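Local coordinates for protein D-glycerate 3-kinase (Cryptococcus neoformans var. grubii serotype A, PDB 6CKG) that probably transfers the gamma-phosphate of ATP to the 3-hydroxyl of D-glycerate, acting as a P-loop kinase, at residues G26-Q31 / L48-Q53; A80-D85 / A147-Y152; Q123-L128 / D175-E180. All coordinates share one frame; numbering follows the deposited sequence.

Interaction 1. Residues G26-Q31 / L48-Q53; sequences GFVLSQ and LVVGVQ
Leu48 and Val50 meet Val28 and Gln31 where helix 19-38 lies on one face of the central sheet. Strand 48-53 is the parallel strand that leads into the P-loop of this kinase fold. Helix 26-31 runs against it at 145° with an axis separation of 9.9 Å, a helix layered on a sheet.

The Leu48 side chain sets out from CB toward the helix, and with CG anti to the backbone N (chi1 175°) both methyls are delivered to the helix backbone. Leu48 CD2 does most of the touching, 3.8 Å from Gln31 CB and 3.9 Å from Val28 O. Leu48 CD1 faces the carbonyl of the same glutamine, with Gln31 O at 4.1 Å. The leucine tip therefore rests on carbonyl oxygens and a CB methylene.

Gln31 offers only its base to the strand. Gln31 CG, anti to its carbonyl carbon (chi1 -72°), lies 3.6 Å above one face of the Phe27 ring, toward its rim; the chain bends beyond it, and OE1 is hydrogen-bonded to Arg34. Val176 of the neighbouring strand and Leu71 of helix 63-75 also pack on Val28.

One turn toward the helix N-terminus the valines meet through single methyls, both anti to their own carbonyl carbons: Val28 CG2 and Val50 CG2 are 4.2 Å apart.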
loop_
_atom_site.group_PDB
_atom_site.type_symbol
_atom_site.label_atom_id
_atom_site.label_comp_id
_atom_site.label_asym_id
_atom_site.label_seq_id
_atom_site.Cartn_x
_atom_site.Cartn_y
_atom_site.Cartn_z
ATOM N N GLY A 26 11.198 -9.793 -13.905
ATOM C CA GLY A 26 10.858 -10.008 -15.305
ATOM C C GLY A 26 9.700 -9.133 -15.750
ATOM O O GLY A 26 9.740 -8.527 -16.827
ATOM N N PHE A 27 8.673 -9.035 -14.907
ATOM C CA PHE A 27 7.492 -8.207 -15.178
ATOM C C PHE A 27 7.838 -6.715 -15.211
ATOM O O PHE A 27 7.395 -5.983 -16.107
ATOM C CB PHE A 27 6.440 -8.497 -14.110
ATOM C CG PHE A 27 5.208 -7.610 -14.174
ATOM C CD1 PHE A 27 4.197 -7.873 -15.092
ATOM C CD2 PHE A 27 5.051 -6.546 -13.299
ATOM C CE1 PHE A 27 3.055 -7.076 -15.145
ATOM C CE2 PHE A 27 3.899 -5.741 -13.346
ATOM C CZ PHE A 27 2.911 -6.011 -14.273
ATOM N N VAL A 28 8.614 -6.235 -14.234
ATOM C CA VAL A 28 9.053 -4.836 -14.258
ATOM C C VAL A 28 9.852 -4.536 -15.525
ATOM O O VAL A 28 9.653 -3.501 -16.174
ATOM C CB VAL A 28 9.848 -4.495 -12.985
ATOM C CG1 VAL A 28 10.525 -3.164 -13.135
ATOM C CG2 VAL A 28 8.889 -4.470 -11.765
ATOM N N LEU A 29 10.779 -5.424 -15.894
ATOM C CA LEU A 29 11.602 -5.175 -17.077
ATOM C C LEU A 29 10.756 -5.135 -18.348
ATOM O O LEU A 29 10.986 -4.298 -19.233
ATOM C CB LEU A 29 12.692 -6.245 -17.202
ATOM C CG LEU A 29 13.810 -6.169 -16.168
ATOM C CD1 LEU A 29 14.553 -7.493 -16.079
ATOM C CD2 LEU A 29 14.750 -5.049 -16.545
ATOM N N SER A 30 9.778 -6.041 -18.465
ATOM C CA SER A 30 8.914 -6.052 -19.641
ATOM C C SER A 30 8.007 -4.825 -19.667
ATOM O O SER A 30 7.806 -4.211 -20.722
ATOM C CB SER A 30 8.096 -7.351 -19.661
ATOM O OG SER A 30 6.830 -7.169 -20.264
ATOM N N GLN A 31 7.463 -4.446 -18.508
ATOM C CA GLN A 31 6.625 -3.249 -18.431
ATOM C C GLN A 31 7.437 -1.990 -18.723
ATOM O O GLN A 31 6.939 -1.052 -19.358
ATOM C CB GLN A 31 5.978 -3.156 -17.052
ATOM C CG GLN A 31 4.860 -4.189 -16.803
ATOM C CD GLN A 31 3.665 -3.967 -17.692
ATOM O OE1 GLN A 31 3.316 -2.826 -17.998
ATOM N NE2 GLN A 31 3.028 -5.064 -18.130
ATOM N N LEU A 48 8.818 4.477 -14.881
ATOM C CA LEU A 48 7.682 3.573 -14.778
ATOM C C LEU A 48 7.244 3.513 -13.325
ATOM O O LEU A 48 8.061 3.220 -12.451
ATOM C CB LEU A 48 8.075 2.178 -15.267
ATOM C CG LEU A 48 7.030 1.069 -15.116
ATOM C CD1 LEU A 48 5.925 1.243 -16.174
ATOM C CD2 LEU A 48 7.699 -0.317 -15.243
ATOM N N VAL A 49 5.971 3.792 -13.052
ATOM C CA VAL A 49 5.443 3.702 -11.689
ATOM C C VAL A 49 4.809 2.324 -11.515
ATOM O O VAL A 49 3.791 2.010 -12.141
ATOM C CB VAL A 49 4.419 4.804 -11.379
ATOM C CG1 VAL A 49 3.950 4.666 -9.929
ATOM C CG2 VAL A 49 5.008 6.188 -11.619
ATOM N N VAL A 50 5.391 1.519 -10.636
ATOM C CA VAL A 50 4.884 0.195 -10.309
ATOM C C VAL A 50 4.174 0.293 -8.963
ATOM O O VAL A 50 4.825 0.472 -7.931
ATOM C CB VAL A 50 6.020 -0.837 -10.250
ATOM C CG1 VAL A 50 5.473 -2.226 -9.998
ATOM C CG2 VAL A 50 6.875 -0.800 -11.532
ATOM N N GLY A 51 2.845 0.165 -8.957
ATOM C CA GLY A 51 2.123 0.002 -7.697
ATOM C C GLY A 51 2.286 -1.413 -7.152
ATOM O O GLY A 51 2.334 -2.388 -7.896
ATOM N N VAL A 52 2.363 -1.521 -5.830
ATOM C CA VAL A 52 2.518 -2.815 -5.167
ATOM C C VAL A 52 1.568 -2.861 -3.981
ATOM O O VAL A 52 1.544 -1.933 -3.163
ATOM C CB VAL A 52 3.968 -3.062 -4.698
ATOM C CG1 VAL A 52 4.059 -4.390 -3.932
ATOM C CG2 VAL A 52 4.933 -3.051 -5.886
ATOM N N GLN A 53 0.762 -3.919 -3.893
ATOM C CA GLN A 53 -0.115 -4.086 -2.737
ATOM C C GLN A 53 -0.033 -5.526 -2.253
ATOM O O GLN A 53 0.071 -6.464 -3.049
ATOM C CB GLN A 53 -1.569 -3.686 -3.048
ATOM C CG GLN A 53 -2.552 -3.734 -1.818
ATOM C CD GLN A 53 -3.091 -5.131 -1.522
ATOM O OE1 GLN A 53 -3.179 -5.976 -2.410
ATOM N NE2 GLN A 53 -3.446 -5.378 -0.267
#

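Interaction 2. Residues A80-D85 / A147-Y152; sequences ATMSLD and AQLPIY. With EDO (1,2-ethanediol), chain C.
Leu149 reaches Thr81 and Met82, and Tyr152 reaches Asp85, where strand 79-83, an edge strand of the kinase's central sheet, faces the two-stranded antiparallel ribbon of 146-153 and 162-171. The touching parts run 30° apart in direction, yet no hydrogen bond passes directly between them, so the ribbon lies beside the sheet without extending it.

In the first shell, Leu149 CD1 comes 3.5 Å from Thr81 O and 4.2 Å from Met82 CG. Its chain is extended at chi2 (177°), which puts CD1 anti to CA, at full reach toward the strand. At the other end Asp85 O lies 3.3 Å from Tyr152 CB and 3.6 Å from Tyr152 CG, meeting the root of the side chain with an oblique approach to the ring.

Between these two contacts a 1,2-ethanediol, probably from the crystallisation liquor, bridges the backbones. Ser83 N gives a nearly straight bond (164°) to its O2, and its O1 donates to Pro150 O. Its carbons rest against Leu149 CB at 3.8 Å, so the diol has an apolar side as well.

The second shell holds the Asp85-Tyr152 end; at the other, Val170 packs on Leu149. Asp86 spans the gap, with OD1 taking a hydrogen bond from Tyr152 N and OD2 bonded to the diol, while Tyr88 stacks edge-to-face with Tyr152. Asp85 itself turns its carboxylate to a salt bridge with Lys154 NZ, and Ser83 OG is hydrogen-bonded to Glu180 OE2. The Tyr152 contact thus uses the carbonyl of Asp85, not its acid group. Ile151, whose CB points away from strand 79-83, still brings CG1 to 3.6 Å from the diol O1.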
loop_
_atom_site.group_PDB
_atom_site.type_symbol
_atom_site.label_atom_id
_atom_site.label_comp_id
_atom_site.label_asym_id
_atom_site.label_seq_id
_atom_site.Cartn_x
_atom_site.Cartn_y
_atom_site.Cartn_z
ATOM N N ALA A 80 13.599 4.296 -7.234
ATOM C CA ALA A 80 13.169 5.062 -6.073
ATOM C C ALA A 80 11.953 4.346 -5.523
ATOM O O ALA A 80 11.175 3.778 -6.297
ATOM C CB ALA A 80 12.818 6.517 -6.421
ATOM N N THR A 81 11.796 4.344 -4.200
ATOM C CA THR A 81 10.667 3.667 -3.570
ATOM C C THR A 81 9.859 4.640 -2.724
ATOM O O THR A 81 10.431 5.415 -1.943
ATOM C CB THR A 81 11.133 2.502 -2.699
ATOM O OG1 THR A 81 11.771 1.520 -3.515
ATOM C CG2 THR A 81 9.921 1.853 -1.995
ATOM N N MET A 82 8.532 4.598 -2.885
ATOM C CA MET A 82 7.581 5.260 -1.996
ATOM C C MET A 82 6.785 4.195 -1.251
ATOM O O MET A 82 6.149 3.337 -1.878
ATOM C CB MET A 82 6.621 6.168 -2.774
ATOM C CG MET A 82 7.196 7.516 -3.113
ATOM S SD MET A 82 6.137 8.494 -4.189
ATOM C CE MET A 82 4.612 8.564 -3.223
ATOM N N SER A 83 6.818 4.248 0.077
ATOM C CA SER A 83 6.015 3.375 0.920
ATOM C C SER A 83 4.883 4.190 1.535
ATOM O O SER A 83 5.126 5.249 2.115
ATOM C CB SER A 83 6.868 2.743 2.017
ATOM O OG SER A 83 7.970 2.081 1.451
ATOM N N LEU A 84 3.653 3.690 1.412
ATOM C CA LEU A 84 2.487 4.447 1.871
ATOM C C LEU A 84 2.609 4.885 3.333
ATOM O O LEU A 84 2.230 6.008 3.685
ATOM C CB LEU A 84 1.226 3.612 1.673
ATOM C CG LEU A 84 -0.091 4.289 2.049
ATOM C CD1 LEU A 84 -0.322 5.454 1.107
ATOM C CD2 LEU A 84 -1.226 3.263 1.938
ATOM N N ASP A 85 3.141 4.019 4.198
ATOM C CA ASP A 85 3.216 4.346 5.622
ATOM C C ASP A 85 4.133 5.533 5.898
ATOM O O ASP A 85 3.981 6.198 6.924
ATOM C CB ASP A 85 3.717 3.150 6.421
ATOM C CG ASP A 85 2.763 1.985 6.403
ATOM O OD1 ASP A 85 1.795 1.983 5.601
ATOM O OD2 ASP A 85 3.004 1.061 7.203
ATOM N N ALA A 147 14.635 14.742 -5.724
ATOM C CA ALA A 147 13.427 14.756 -4.918
ATOM C C ALA A 147 13.786 14.351 -3.496
ATOM O O ALA A 147 14.835 13.753 -3.245
ATOM C CB ALA A 147 12.355 13.827 -5.487
ATOM N N GLN A 148 12.921 14.726 -2.560
ATOM C CA GLN A 148 13.077 14.391 -1.152
ATOM C C GLN A 148 11.830 13.648 -0.696
ATOM O O GLN A 148 10.710 14.116 -0.924
ATOM C CB GLN A 148 13.296 15.647 -0.294
ATOM C CG GLN A 148 14.613 16.395 -0.542
ATOM C CD GLN A 148 14.589 17.258 -1.797
ATOM O OE1 GLN A 148 13.554 17.818 -2.164
ATOM N NE2 GLN A 148 15.735 17.358 -2.467
ATOM N N LEU A 149 12.023 12.493 -0.069
ATOM C CA LEU A 149 10.872 11.723 0.369
ATOM C C LEU A 149 10.796 11.646 1.890
ATOM O O LEU A 149 11.827 11.605 2.570
ATOM C CB LEU A 149 10.914 10.304 -0.211
ATOM C CG LEU A 149 11.021 10.263 -1.739
ATOM C CD1 LEU A 149 11.121 8.840 -2.244
ATOM C CD2 LEU A 149 9.841 10.972 -2.389
ATOM N N PRO A 150 9.591 11.621 2.456
ATOM C CA PRO A 150 9.459 11.636 3.915
ATOM C C PRO A 150 9.746 10.268 4.514
ATOM O O PRO A 150 9.715 9.238 3.838
ATOM C CB PRO A 150 7.992 12.028 4.138
ATOM C CG PRO A 150 7.287 11.457 2.937
ATOM C CD PRO A 150 8.282 11.661 1.782
ATOM N N ILE A 151 10.056 10.290 5.804
ATOM C CA ILE A 151 10.231 9.098 6.620
ATOM C C ILE A 151 9.313 9.234 7.821
ATOM O O ILE A 151 9.282 10.291 8.461
ATOM C CB ILE A 151 11.692 8.932 7.076
ATOM C CG1 ILE A 151 12.599 8.678 5.869
ATOM C CG2 ILE A 151 11.815 7.813 8.106
ATOM C CD1 ILE A 151 14.096 8.680 6.199
ATOM N N TYR A 152 8.578 8.177 8.138
ATOM C CA TYR A 152 7.655 8.180 9.270
ATOM C C TYR A 152 8.204 7.278 10.373
ATOM O O TYR A 152 8.542 6.114 10.122
ATOM C CB TYR A 152 6.258 7.732 8.822
ATOM C CG TYR A 152 5.164 7.879 9.876
ATOM C CD1 TYR A 152 4.456 9.082 10.025
ATOM C CD2 TYR A 152 4.839 6.820 10.704
ATOM C CE1 TYR A 152 3.443 9.220 10.977
ATOM C CE2 TYR A 152 3.814 6.936 11.651
ATOM C CZ TYR A 152 3.130 8.141 11.783
ATOM O OH TYR A 152 2.129 8.251 12.708
HETATM C C1 EDO C . 10.954 7.042 1.826
HETATM O O1 EDO C . 10.863 6.887 3.258
HETATM C C2 EDO C . 9.549 7.045 1.233
HETATM O O2 EDO C . 8.924 5.784 1.514
#

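Interaction 3. Residues Q123-L128 / D175-E180; sequences QCLAKL and DVVIFE. With EDO (1,2-ethanediol), chain D.
Leu125 and Phe179 cross at about a right angle, while Leu128 slants across Val177; these two pairs join helix 118-129 to strand 176-180, on the face of the parallel sheet opposite helix 19-38, as in the alpha/beta P-loop kinase fold. The segments run nearly antiparallel, at 162°, with axes 10.6 Å apart.

Leu125 CD2 sits obliquely by the Phe179 ring, nearest Phe179 CD2 at 3.9 Å and then Phe179 CE2 at 4.2 Å. Leu125 CG stands anti to the backbone N (chi1 -164°), and chi2 of 34°, off the staggered positions, turns CD2 to the ring and CD1 to Val177. Leu125 CD1 faces Val177 CG1 at 4.3 Å. Leu128 touches both valine branches: its CB lies 4.0 Å from Val177 CG2, and its CD1 is 4.0 Å from Val177 CG1. Ala80 of the adjoining strand also packs on Leu128.

Glu180 points to the other side of the strand, where its OE1 accepts a long bond (3.3 Å) from O2 of a 1,2-ethanediol, probably from the crystallisation liquor, and its OE2 is hydrogen-bonded to Ser83.

With no hydrogen bond between the two segments, this contact rests on close packing and burial of aliphatic and aromatic carbon.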
loop_
_atom_site.group_PDB
_atom_site.type_symbol
_atom_site.label_atom_id
_atom_site.label_comp_id
_atom_site.label_asym_id
_atom_site.label_seq_id
_atom_site.Cartn_x
_atom_site.Cartn_y
_atom_site.Cartn_z
ATOM N N GLN A 123 2.414 15.412 -4.270
ATOM C CA GLN A 123 3.606 16.200 -4.572
ATOM C C GLN A 123 4.807 15.298 -4.842
ATOM O O GLN A 123 5.559 15.519 -5.798
ATOM C CB GLN A 123 3.909 17.188 -3.425
ATOM C CG GLN A 123 5.163 18.047 -3.655
ATOM C CD GLN A 123 5.525 18.957 -2.465
ATOM O OE1 GLN A 123 5.383 18.578 -1.301
ATOM N NE2 GLN A 123 5.996 20.163 -2.769
ATOM N N CYS A 124 5.011 14.274 -4.010
ATOM C CA CYS A 124 6.200 13.442 -4.173
ATOM C C CYS A 124 6.113 12.587 -5.427
ATOM O O CYS A 124 7.100 12.442 -6.155
ATOM C CB CYS A 124 6.407 12.568 -2.940
ATOM S SG CYS A 124 7.044 13.574 -1.539
ATOM N N LEU A 125 4.939 12.030 -5.715
ATOM C CA LEU A 125 4.824 11.204 -6.910
ATOM C C LEU A 125 4.971 12.046 -8.170
ATOM O O LEU A 125 5.620 11.622 -9.129
ATOM C CB LEU A 125 3.497 10.442 -6.894
ATOM C CG LEU A 125 3.392 9.254 -7.863
ATOM C CD1 LEU A 125 4.738 8.536 -8.039
ATOM C CD2 LEU A 125 2.353 8.285 -7.336
ATOM N N ALA A 126 4.405 13.254 -8.183
ATOM C CA ALA A 126 4.603 14.121 -9.341
ATOM C C ALA A 126 6.068 14.523 -9.485
ATOM O O ALA A 126 6.598 14.588 -10.604
ATOM C CB ALA A 126 3.711 15.356 -9.241
ATOM N N LYS A 127 6.745 14.771 -8.364
ATOM C CA LYS A 127 8.169 15.094 -8.415
ATOM C C LYS A 127 8.969 13.940 -9.008
ATOM O O LYS A 127 9.822 14.145 -9.878
ATOM C CB LYS A 127 8.676 15.444 -7.014
ATOM C CG LYS A 127 10.058 16.119 -6.986
ATOM C CD LYS A 127 10.013 17.512 -7.592
ATOM C CE LYS A 127 11.327 18.265 -7.400
ATOM N NZ LYS A 127 11.522 18.685 -5.984
ATOM N N LEU A 128 8.727 12.715 -8.529
ATOM C CA LEU A 128 9.447 11.571 -9.084
ATOM C C LEU A 128 9.145 11.398 -10.566
ATOM O O LEU A 128 10.041 11.073 -11.355
ATOM C CB LEU A 128 9.107 10.294 -8.316
ATOM C CG LEU A 128 9.633 10.227 -6.879
ATOM C CD1 LEU A 128 8.999 9.069 -6.081
ATOM C CD2 LEU A 128 11.150 10.135 -6.851
ATOM N N ASP A 175 14.644 4.965 -13.464
ATOM C CA ASP A 175 13.934 4.077 -14.387
ATOM C C ASP A 175 12.566 3.679 -13.857
ATOM O O ASP A 175 11.596 3.589 -14.626
ATOM C CB ASP A 175 14.754 2.812 -14.643
ATOM C CG ASP A 175 16.093 3.103 -15.299
ATOM O OD1 ASP A 175 16.116 3.459 -16.494
ATOM O OD2 ASP A 175 17.120 2.975 -14.612
ATOM N N VAL A 176 12.477 3.383 -12.560
ATOM C CA VAL A 176 11.307 2.723 -11.984
ATOM C C VAL A 176 11.047 3.316 -10.613
ATOM O O VAL A 176 11.975 3.472 -9.816
ATOM C CB VAL A 176 11.520 1.200 -11.871
ATOM C CG1 VAL A 176 10.353 0.535 -11.122
ATOM C CG2 VAL A 176 11.714 0.577 -13.255
ATOM N N VAL A 177 9.789 3.648 -10.339
ATOM C CA VAL A 177 9.325 4.001 -9.003
ATOM C C VAL A 177 8.472 2.850 -8.494
ATOM O O VAL A 177 7.504 2.449 -9.152
ATOM C CB VAL A 177 8.538 5.322 -9.001
ATOM C CG1 VAL A 177 7.846 5.561 -7.630
ATOM C CG2 VAL A 177 9.476 6.492 -9.330
ATOM N N ILE A 178 8.860 2.287 -7.353
ATOM C CA ILE A 178 8.027 1.327 -6.639
ATOM C C ILE A 178 7.200 2.111 -5.622
ATOM O O ILE A 178 7.756 2.791 -4.747
ATOM C CB ILE A 178 8.880 0.250 -5.950
ATOM C CG1 ILE A 178 9.818 -0.437 -6.945
ATOM C CG2 ILE A 178 7.985 -0.786 -5.246
ATOM C CD1 ILE A 178 9.110 -1.195 -8.017
ATOM N N PHE A 179 5.875 2.042 -5.742
ATOM C CA PHE A 179 4.960 2.731 -4.820
ATOM C C PHE A 179 4.085 1.671 -4.156
ATOM O O PHE A 179 3.142 1.162 -4.770
ATOM C CB PHE A 179 4.127 3.779 -5.558
ATOM C CG PHE A 179 3.063 4.467 -4.684
ATOM C CD1 PHE A 179 3.235 4.602 -3.313
ATOM C CD2 PHE A 179 1.894 4.958 -5.257
ATOM C CE1 PHE A 179 2.250 5.223 -2.515
ATOM C CE2 PHE A 179 0.916 5.584 -4.477
ATOM C CZ PHE A 179 1.110 5.722 -3.099
ATOM N N GLU A 180 4.411 1.317 -2.915
ATOM C CA GLU A 180 3.829 0.157 -2.259
ATOM C C GLU A 180 3.013 0.559 -1.038
ATOM O O GLU A 180 3.222 1.618 -0.437
ATOM C CB GLU A 180 4.911 -0.829 -1.832
ATOM C CG GLU A 180 5.957 -0.218 -0.948
ATOM C CD GLU A 180 6.092 -0.957 0.357
ATOM O OE1 GLU A 180 5.110 -1.619 0.764
ATOM O OE2 GLU A 180 7.176 -0.874 0.972
HETATM C C1 EDO D . 3.980 -6.656 0.309
HETATM O O1 EDO D . 3.151 -7.270 1.302
HETATM C C2 EDO D . 4.325 -5.225 0.711
HETATM O O2 EDO D . 3.385 -4.306 0.138
#

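Interactions 1 and 3 cover opposite faces of one sheet: helix 19-38 lies over one face, helix 118-129 over the other, as in a three-layer alpha/beta/alpha sandwich. Their strands, 48-53 and 176-180, are parallel neighbours, joined by Val50 N to Val177 O at 2.7 Å. Strand 79-83 of interaction 2 flanks 176-180 on its other side, and Met82 SD there packs on Leu128 CD1 of interaction 3 at 3.5 Å. All three are buried; interactions 1 and 3 are chiefly apolar. Interaction 2, at a sheet edge, alone includes partly exposed touching residues and brings in backbone carbonyls and nearby acidic side chains, with a diol, probably from the crystallisation liquor, lodged between the strands.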